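Local coordinates for protein coclaurine N-methyltransferase (Coptis japonica, PDB 6GKV) that transfers a methyl group from S-adenosyl-L-methionine to the ring nitrogen of coclaurine and, probably, related tetrahydroisoquinolines in alkaloid biosynthesis, at residues L58-L70 and E201-I213. Residues are numbered along the deposited sequence; the frame is centred on the assembly and turned at random.
Sequences LRQMKIATEVETL and EHMKNYELLLRKI. With SAH (S-adenosyl-L-homocysteine), chain C.
With CG turned opposite its backbone N (chi1 -172°), Asn205 brings its amide to the carbonyls of the type I turn Leu58-Met61, and a similar chi1 (174°) with an extended chain carries the Glu207 carboxylate out to Arg59. Asn205 ND2 gives an almost straight hydrogen bond to Met61 O (3.0 Å, 177°). Asn205 is the N-cap of helix 206-215: its OD1 accepts from Leu208 N (2.9 Å); asparagine suits the place because one short amide both donates and accepts. Replacing Asn205 by alanine removes the amide, and would probably cost Met61 O its side-chain donor and Leu208 N its cap, letting the turn shift against the helix end. Alongside, Asn205 N bonds Lys62 O and Lys204 N bonds Ile63 O (2.6 Å). Ile63, beta-branched, spreads two arms over the helix: CG1 packs on Leu208 CB (3.7 Å) and CG2 on Leu209 CD1. Arg59 NH1 forms a salt bridge to Glu207 OE1 (2.7 Å) from above the carboxylate plane, and Arg211 NH2 bridges to OE2; Asp269 also pairs with Arg59. Toward the bound S-adenosyl-L-homocysteine, Leu70 CD2 lies against His202 ND1 (3.4 Å), which bonds Thr255 O. Backbone bonds and the N-cap amide thus tie loop to helix start, probably helping hold Val67 beside the ligand with His202 and Met203.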
loop_
_atom_site.group_PDB
_atom_site.type_symbol
_atom_site.label_atom_id
_atom_site.label_comp_id
_atom_site.label_asym_id
_atom_site.label_seq_id
_atom_site.Cartn_x
_atom_site.Cartn_y
_atom_site.Cartn_z
ATOM N N LEU A 58 -7.070 -9.213 12.386
ATOM C CA LEU A 58 -7.583 -8.094 13.168
ATOM C C LEU A 58 -9.098 -7.930 13.014
ATOM O O LEU A 58 -9.788 -7.583 13.995
ATOM C CB LEU A 58 -6.865 -6.800 12.782
ATOM C CG LEU A 58 -5.375 -6.803 13.182
ATOM C CD1 LEU A 58 -4.665 -5.595 12.630
ATOM C CD2 LEU A 58 -5.195 -6.856 14.688
ATOM N N ARG A 59 -9.618 -8.203 11.812
ATOM C CA ARG A 59 -11.052 -8.044 11.533
ATOM C C ARG A 59 -11.952 -8.990 12.348
ATOM O O ARG A 59 -13.167 -8.786 12.435
ATOM C CB ARG A 59 -11.340 -8.232 10.033
ATOM C CG ARG A 59 -10.893 -7.064 9.151
ATOM C CD ARG A 59 -11.156 -7.324 7.659
ATOM N NE ARG A 59 -10.438 -6.400 6.781
ATOM C CZ ARG A 59 -10.979 -5.347 6.169
ATOM N NH1 ARG A 59 -12.257 -5.046 6.333
ATOM N NH2 ARG A 59 -10.232 -4.585 5.385
ATOM N N GLN A 60 -11.364 -10.015 12.948
ATOM C CA GLN A 60 -12.117 -10.878 13.862
ATOM C C GLN A 60 -12.011 -10.501 15.340
ATOM O O GLN A 60 -12.733 -11.029 16.169
ATOM C CB GLN A 60 -11.678 -12.323 13.686
ATOM C CG GLN A 60 -12.162 -12.906 12.392
ATOM C CD GLN A 60 -11.514 -14.222 12.081
ATOM O OE1 GLN A 60 -10.377 -14.491 12.485
ATOM N NE2 GLN A 60 -12.251 -15.077 11.398
ATOM N N MET A 61 -11.107 -9.592 15.673
ATOM C CA MET A 61 -10.923 -9.201 17.066
ATOM C C MET A 61 -12.016 -8.217 17.478
ATOM O O MET A 61 -12.961 -7.999 16.724
ATOM C CB MET A 61 -9.531 -8.597 17.262
ATOM C CG MET A 61 -8.414 -9.615 17.095
ATOM S SD MET A 61 -6.748 -8.952 17.346
ATOM C CE MET A 61 -5.757 -10.373 16.880
ATOM N N LYS A 62 -11.909 -7.645 18.673
ATOM C CA LYS A 62 -12.752 -6.512 19.038
ATOM C C LYS A 62 -11.963 -5.248 18.760
ATOM O O LYS A 62 -10.806 -5.331 18.380
ATOM C CB LYS A 62 -13.190 -6.582 20.503
ATOM C CG LYS A 62 -14.679 -6.873 20.681
ATOM C CD LYS A 62 -15.552 -5.860 19.902
ATOM C CE LYS A 62 -15.387 -4.431 20.429
ATOM N NZ LYS A 62 -16.122 -3.426 19.612
ATOM N N ILE A 63 -12.576 -4.083 18.944
ATOM C CA ILE A 63 -11.904 -2.822 18.632
ATOM C C ILE A 63 -10.597 -2.641 19.416
ATOM O O ILE A 63 -9.577 -2.222 18.864
ATOM C CB ILE A 63 -12.824 -1.620 18.898
ATOM C CG1 ILE A 63 -13.936 -1.570 17.840
ATOM C CG2 ILE A 63 -12.011 -0.321 18.894
ATOM C CD1 ILE A 63 -14.960 -0.435 18.025
ATOM N N ALA A 64 -10.626 -2.973 20.701
ATOM C CA ALA A 64 -9.432 -2.870 21.540
ATOM C C ALA A 64 -9.410 -3.938 22.610
ATOM O O ALA A 64 -10.461 -4.403 23.064
ATOM C CB ALA A 64 -9.343 -1.503 22.186
ATOM N N THR A 65 -8.201 -4.332 22.995
ATOM C CA THR A 65 -8.001 -5.189 24.159
ATOM C C THR A 65 -7.142 -4.449 25.182
ATOM O O THR A 65 -6.505 -3.435 24.854
ATOM C CB THR A 65 -7.336 -6.534 23.790
ATOM O OG1 THR A 65 -5.991 -6.309 23.344
ATOM C CG2 THR A 65 -8.125 -7.235 22.697
ATOM N N GLU A 66 -7.142 -4.961 26.415
ATOM C CA GLU A 66 -6.364 -4.398 27.523
ATOM C C GLU A 66 -6.576 -2.891 27.686
ATOM O O GLU A 66 -5.613 -2.158 27.884
ATOM C CB GLU A 66 -4.870 -4.684 27.328
ATOM C CG GLU A 66 -4.531 -6.127 26.954
ATOM C CD GLU A 66 -4.776 -7.108 28.091
ATOM O OE1 GLU A 66 -4.848 -6.662 29.256
ATOM O OE2 GLU A 66 -4.902 -8.323 27.820
ATOM N N VAL A 67 -7.830 -2.442 27.621
ATOM C CA VAL A 67 -8.146 -1.012 27.502
ATOM C C VAL A 67 -7.892 -0.194 28.770
ATOM O O VAL A 67 -7.269 0.865 28.718
ATOM C CB VAL A 67 -9.613 -0.810 27.095
ATOM C CG1 VAL A 67 -9.900 0.666 26.833
ATOM C CG2 VAL A 67 -9.945 -1.669 25.889
ATOM N N GLU A 68 -8.392 -0.674 29.903
ATOM C CA GLU A 68 -8.262 0.083 31.148
ATOM C C GLU A 68 -6.957 -0.246 31.887
ATOM O O GLU A 68 -6.491 0.569 32.688
ATOM C CB GLU A 68 -9.470 -0.138 32.073
ATOM C CG GLU A 68 -10.668 0.764 31.728
ATOM C CD GLU A 68 -10.399 2.253 31.969
ATOM O OE1 GLU A 68 -9.410 2.591 32.660
ATOM O OE2 GLU A 68 -11.164 3.084 31.434
ATOM N N THR A 69 -6.361 -1.412 31.619
ATOM C CA THR A 69 -4.998 -1.694 32.087
ATOM C C THR A 69 -3.934 -1.032 31.170
ATOM O O THR A 69 -2.737 -1.067 31.482
ATOM C CB THR A 69 -4.718 -3.219 32.198
ATOM O OG1 THR A 69 -5.196 -3.902 31.035
ATOM C CG2 THR A 69 -5.373 -3.835 33.452
ATOM N N LEU A 70 -4.371 -0.445 30.047
ATOM C CA LEU A 70 -3.521 0.443 29.249
ATOM C C LEU A 70 -3.599 1.867 29.799
ATOM O O LEU A 70 -2.586 2.568 29.856
ATOM C CB LEU A 70 -3.917 0.422 27.760
ATOM C CG LEU A 70 -3.350 1.464 26.776
ATOM C CD1 LEU A 70 -1.825 1.566 26.851
ATOM C CD2 LEU A 70 -3.811 1.163 25.347
ATOM N N GLU A 201 -2.576 2.492 17.177
ATOM C CA GLU A 201 -1.544 1.576 17.667
ATOM C C GLU A 201 -1.970 0.763 18.907
ATOM O O GLU A 201 -1.396 -0.296 19.198
ATOM C CB GLU A 201 -0.258 2.356 17.987
ATOM C CG GLU A 201 0.464 2.935 16.741
ATOM C CD GLU A 201 0.098 4.382 16.451
ATOM O OE1 GLU A 201 -1.077 4.750 16.600
ATOM O OE2 GLU A 201 1.004 5.168 16.098
ATOM N N HIS A 202 -2.970 1.276 19.625
ATOM C CA HIS A 202 -3.531 0.643 20.826
ATOM C C HIS A 202 -4.796 -0.148 20.537
ATOM O O HIS A 202 -5.333 -0.836 21.403
ATOM C CB HIS A 202 -3.846 1.710 21.863
ATOM C CG HIS A 202 -2.645 2.469 22.327
ATOM N ND1 HIS A 202 -1.542 1.850 22.877
ATOM C CD2 HIS A 202 -2.382 3.797 22.347
ATOM C CE1 HIS A 202 -0.647 2.763 23.210
ATOM N NE2 HIS A 202 -1.134 3.952 22.900
ATOM N N MET A 203 -5.289 -0.011 19.310
ATOM C CA MET A 203 -6.520 -0.670 18.904
ATOM C C MET A 203 -6.190 -1.960 18.197
ATOM O O MET A 203 -5.025 -2.267 18.002
ATOM C CB MET A 203 -7.350 0.239 18.001
ATOM C CG MET A 203 -7.547 1.628 18.559
ATOM S SD MET A 203 -8.532 1.646 20.073
ATOM C CE MET A 203 -7.480 2.608 21.160
ATOM N N LYS A 204 -7.225 -2.703 17.813
ATOM C CA LYS A 204 -7.053 -3.973 17.135
ATOM C C LYS A 204 -7.897 -4.011 15.869
ATOM O O LYS A 204 -7.381 -3.834 14.766
ATOM C CB LYS A 204 -7.432 -5.135 18.054
ATOM C CG LYS A 204 -6.598 -5.227 19.319
ATOM C CD LYS A 204 -5.114 -5.361 18.992
ATOM C CE LYS A 204 -4.266 -5.547 20.260
ATOM N NZ LYS A 204 -2.833 -5.257 19.976
ATOM N N ASN A 205 -9.197 -4.240 16.037
ATOM C CA ASN A 205 -10.103 -4.345 14.900
ATOM C C ASN A 205 -10.412 -2.985 14.261
ATOM O O ASN A 205 -11.378 -2.307 14.637
ATOM C CB ASN A 205 -11.406 -5.034 15.303
ATOM C CG ASN A 205 -12.292 -5.348 14.110
ATOM O OD1 ASN A 205 -12.282 -4.635 13.107
ATOM N ND2 ASN A 205 -13.065 -6.422 14.211
ATOM N N TYR A 206 -9.614 -2.643 13.247
ATOM C CA TYR A 206 -9.658 -1.343 12.586
ATOM C C TYR A 206 -10.883 -1.164 11.703
ATOM O O TYR A 206 -11.379 -0.051 11.515
ATOM C CB TYR A 206 -8.405 -1.162 11.745
ATOM C CG TYR A 206 -7.113 -1.055 12.520
ATOM C CD1 TYR A 206 -6.979 -0.157 13.565
ATOM C CD2 TYR A 206 -6.024 -1.848 12.193
ATOM C CE1 TYR A 206 -5.795 -0.055 14.261
ATOM C CE2 TYR A 206 -4.835 -1.753 12.881
ATOM C CZ TYR A 206 -4.723 -0.859 13.918
ATOM O OH TYR A 206 -3.523 -0.754 14.604
ATOM N N GLU A 207 -11.375 -2.257 11.149
ATOM C CA GLU A 207 -12.609 -2.187 10.367
ATOM C C GLU A 207 -13.778 -1.709 11.259
ATOM O O GLU A 207 -14.569 -0.858 10.839
ATOM C CB GLU A 207 -12.923 -3.551 9.722
ATOM C CG GLU A 207 -14.271 -3.630 9.007
ATOM C CD GLU A 207 -14.692 -5.060 8.680
ATOM O OE1 GLU A 207 -13.817 -5.896 8.387
ATOM O OE2 GLU A 207 -15.903 -5.359 8.732
ATOM N N LEU A 208 -13.874 -2.233 12.486
ATOM C CA LEU A 208 -14.957 -1.820 13.402
ATOM C C LEU A 208 -14.736 -0.396 13.908
ATOM O O LEU A 208 -15.652 0.408 13.910
ATOM C CB LEU A 208 -15.098 -2.780 14.587
ATOM C CG LEU A 208 -15.749 -4.135 14.282
ATOM C CD1 LEU A 208 -15.847 -4.988 15.538
ATOM C CD2 LEU A 208 -17.124 -3.970 13.654
ATOM N N LEU A 209 -13.511 -0.078 14.299
ATOM C CA LEU A 209 -13.175 1.278 14.734
ATOM C C LEU A 209 -13.430 2.347 13.652
ATOM O O LEU A 209 -14.020 3.395 13.940
ATOM C CB LEU A 209 -11.705 1.335 15.171
ATOM C CG LEU A 209 -11.324 2.669 15.796
ATOM C CD1 LEU A 209 -12.251 2.941 16.972
ATOM C CD2 LEU A 209 -9.899 2.654 16.247
ATOM N N LEU A 210 -12.976 2.095 12.419
ATOM C CA LEU A 210 -13.190 3.041 11.324
ATOM C C LEU A 210 -14.661 3.107 10.876
ATOM O O LEU A 210 -15.135 4.172 10.445
ATOM C CB LEU A 210 -12.278 2.700 10.132
ATOM C CG LEU A 210 -10.824 3.159 10.373
ATOM C CD1 LEU A 210 -9.873 2.630 9.321
ATOM C CD2 LEU A 210 -10.700 4.688 10.476
ATOM N N ARG A 211 -15.395 1.998 10.985
ATOM C CA ARG A 211 -16.829 2.061 10.738
ATOM C C ARG A 211 -17.460 3.067 11.708
ATOM O O ARG A 211 -18.244 3.936 11.301
ATOM C CB ARG A 211 -17.496 0.681 10.874
ATOM C CG ARG A 211 -18.987 0.639 10.425
ATOM C CD ARG A 211 -19.541 -0.794 10.396
ATOM N NE ARG A 211 -18.600 -1.730 9.778
ATOM C CZ ARG A 211 -18.414 -1.869 8.463
ATOM N NH1 ARG A 211 -19.115 -1.138 7.603
ATOM N NH2 ARG A 211 -17.528 -2.742 7.997
ATOM N N LYS A 212 -17.100 2.961 12.985
ATOM C CA LYS A 212 -17.649 3.846 14.009
ATOM C C LYS A 212 -17.288 5.314 13.737
ATOM O O LYS A 212 -18.158 6.179 13.702
ATOM C CB LYS A 212 -17.159 3.421 15.408
ATOM C CG LYS A 212 -17.600 4.341 16.532
ATOM C CD LYS A 212 -17.076 3.890 17.886
ATOM C CE LYS A 212 -17.856 2.708 18.433
ATOM N NZ LYS A 212 -17.168 2.112 19.596
ATOM N N ILE A 213 -16.005 5.583 13.529
ATOM C CA ILE A 213 -15.521 6.947 13.325
ATOM C C ILE A 213 -16.138 7.635 12.090
ATOM O O ILE A 213 -16.391 8.852 12.094
ATOM C CB ILE A 213 -13.976 6.946 13.216
ATOM C CG1 ILE A 213 -13.362 6.536 14.563
ATOM C CG2 ILE A 213 -13.454 8.316 12.814
ATOM C CD1 ILE A 213 -11.855 6.471 14.540
HETATM N N SAH C . -2.944 12.284 20.747
HETATM C CA SAH C . -2.136 12.738 21.871
HETATM C CB SAH C . -1.600 11.557 22.668
HETATM C CG SAH C . -1.276 10.301 21.864
HETATM S SD SAH C . -0.875 8.911 22.959
HETATM C C SAH C . -0.974 13.607 21.416
HETATM O O SAH C . -0.661 13.582 20.225
HETATM O OXT SAH C . -0.341 14.323 22.210
HETATM C "C5'" SAH C . -2.475 8.093 22.703
HETATM C "C4'" SAH C . -3.677 8.849 23.281
HETATM O "O4'" SAH C . -4.872 8.111 23.075
HETATM C "C3'" SAH C . -3.564 9.078 24.783
HETATM O "O3'" SAH C . -4.111 10.335 25.090
HETATM C "C2'" SAH C . -4.458 8.039 25.412
HETATM O "O2'" SAH C . -5.002 8.566 26.597
HETATM C "C1'" SAH C . -5.503 7.829 24.318
HETATM N N9 SAH C . -6.098 6.473 24.326
HETATM C C8 SAH C . -5.455 5.253 24.313
HETATM N N7 SAH C . -6.394 4.272 24.327
HETATM C C5 SAH C . -7.628 4.848 24.350
HETATM C C6 SAH C . -8.928 4.329 24.381
HETATM N N6 SAH C . -9.145 3.011 24.390
HETATM N N1 SAH C . -10.003 5.198 24.406
HETATM C C2 SAH C . -9.792 6.566 24.407
HETATM N N3 SAH C . -8.508 7.073 24.376
HETATM C C4 SAH C . -7.448 6.227 24.351
#